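PDB 3UBG: neural-cadherin from Drosophila melanogaster, which mediates calcium-dependent, preferentially homophilic adhesion between cells through an ectodomain of successive cadherin domains. Local coordinates for residues Y180-D185 against F195-E200. Residues are numbered along the deposited sequence; the frame is centred on the assembly and turned at random.
Sequences YVKAED and FQSTPE. With CA (calcium ion), chain D.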
# COMPACT_ATOMS: atom_id res chain seq x y z
N TYR A 180 12.87 16.25 3.98
CA TYR A 180 12.44 14.95 4.45
C TYR A 180 11.21 15.14 5.29
O TYR A 180 11.22 15.91 6.25
CB TYR A 180 13.54 14.26 5.27
CG TYR A 180 14.58 13.65 4.40
CD1 TYR A 180 15.65 14.40 3.94
CD2 TYR A 180 14.49 12.32 4.03
CE1 TYR A 180 16.61 13.84 3.13
CE2 TYR A 180 15.44 11.75 3.22
CZ TYR A 180 16.50 12.51 2.76
OH TYR A 180 17.44 11.92 1.95
N VAL A 181 10.14 14.44 4.92
CA VAL A 181 8.85 14.67 5.55
C VAL A 181 8.29 13.41 6.20
O VAL A 181 8.71 12.31 5.90
CB VAL A 181 7.81 15.18 4.55
CG1 VAL A 181 8.22 16.55 4.02
CG2 VAL A 181 7.60 14.15 3.41
N LYS A 182 7.33 13.60 7.07
CA LYS A 182 6.62 12.47 7.63
C LYS A 182 5.22 12.90 8.08
O LYS A 182 4.94 14.10 8.22
CB LYS A 182 7.41 11.88 8.80
CG LYS A 182 7.37 12.72 10.05
CD LYS A 182 7.70 11.86 11.26
CE LYS A 182 7.52 12.63 12.57
NZ LYS A 182 7.81 11.76 13.76
N ALA A 183 4.34 11.92 8.28
CA ALA A 183 3.07 12.21 8.92
C ALA A 183 2.96 11.42 10.22
O ALA A 183 3.53 10.34 10.34
CB ALA A 183 1.88 11.93 7.98
N GLU A 184 2.26 11.99 11.19
CA GLU A 184 1.98 11.31 12.43
C GLU A 184 0.49 11.16 12.62
O GLU A 184 -0.27 12.03 12.22
CB GLU A 184 2.51 12.10 13.61
CG GLU A 184 4.01 12.17 13.74
CD GLU A 184 4.42 13.02 14.91
OE1 GLU A 184 3.55 13.75 15.44
OE2 GLU A 184 5.61 12.96 15.30
N ASP A 185 0.07 10.07 13.24
CA ASP A 185 -1.28 9.99 13.75
C ASP A 185 -1.16 10.33 15.23
O ASP A 185 -0.67 9.52 16.03
CB ASP A 185 -1.89 8.60 13.54
CG ASP A 185 -3.26 8.45 14.20
OD1 ASP A 185 -3.79 9.45 14.72
OD2 ASP A 185 -3.81 7.33 14.19
N PHE A 195 4.53 9.28 18.55
CA PHE A 195 3.32 8.79 17.88
C PHE A 195 3.62 7.89 16.70
O PHE A 195 4.74 7.90 16.18
CB PHE A 195 2.49 9.97 17.36
CG PHE A 195 2.09 10.93 18.42
CD1 PHE A 195 1.23 10.55 19.43
CD2 PHE A 195 2.56 12.24 18.40
CE1 PHE A 195 0.85 11.44 20.40
CE2 PHE A 195 2.19 13.14 19.37
CZ PHE A 195 1.34 12.74 20.37
N GLN A 196 2.62 7.13 16.28
CA GLN A 196 2.72 6.38 15.03
C GLN A 196 3.07 7.29 13.85
O GLN A 196 2.55 8.39 13.73
CB GLN A 196 1.41 5.67 14.71
CG GLN A 196 0.88 4.77 15.80
CD GLN A 196 -0.63 4.69 15.72
OE1 GLN A 196 -1.26 5.46 15.00
NE2 GLN A 196 -1.22 3.77 16.47
N SER A 197 3.92 6.78 12.96
CA SER A 197 4.52 7.56 11.89
C SER A 197 4.59 6.80 10.59
O SER A 197 4.89 5.60 10.57
CB SER A 197 5.98 7.91 12.24
OG SER A 197 6.05 8.78 13.34
N THR A 198 4.36 7.50 9.50
CA THR A 198 4.83 7.06 8.20
C THR A 198 6.35 6.90 8.27
O THR A 198 6.99 7.40 9.20
CB THR A 198 4.55 8.15 7.15
OG1 THR A 198 5.41 9.28 7.39
CG2 THR A 198 3.10 8.60 7.22
N PRO A 199 6.94 6.25 7.27
CA PRO A 199 8.38 6.35 6.98
C PRO A 199 8.76 7.80 6.66
O PRO A 199 7.89 8.63 6.34
CB PRO A 199 8.54 5.56 5.68
CG PRO A 199 7.29 4.79 5.51
CD PRO A 199 6.21 5.50 6.23
N GLU A 200 10.04 8.11 6.76
CA GLU A 200 10.57 9.39 6.28
C GLU A 200 10.68 9.38 4.77
O GLU A 200 11.45 8.59 4.21
CB GLU A 200 11.96 9.67 6.86
CG GLU A 200 11.97 10.21 8.29
CD GLU A 200 13.37 10.60 8.76
OE1 GLU A 200 14.16 11.12 7.94
OE2 GLU A 200 13.67 10.40 9.96
CA CA D . -3.34 5.06 13.45
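Asp185 and Gln196 meet at a calcium ion at the end of two neighbouring antiparallel strands, in the middle of this chain's three cadherin domains. Their side chains run side by side, with carboxylate and amide planes 61° apart. Asp185 OD2 binds the calcium at 2.4 Å and Gln196 OE1 at 2.6 Å. Asn100, Asp134 and Asp136 side-chain oxygens and Glu102 backbone O also bind it. Asn140 N and Asn187 N hold Asp185 OD1, which fixes the carboxylate.

The buried side is tight. Thr198 OG1 lies between its backbone N and carbonyl carbon (chi1 70°). There it accepts Ala183 N at 3.0 Å, nearly straight at 166°, and gives its own proton to Pro199 O. Thr198 N returns a bond to Ala183 O, and Thr198 CG2 packs on Ala183 CB at 3.6 Å. A valine here would probably leave Ala183 N without its acceptor.

The Lys182, Glu184 and Ser197 side is more open. Lys182 NZ pairs with Glu184 OE2 at 2.9 Å but reaches Ser197 OG only weakly. Glu184 OE1, bonded to Gln186, sits at the Phe195 ring edge.

The chemistry implies that the metal joins both strands to the interdomain linker, consistent with calcium rigidifying cadherin connections.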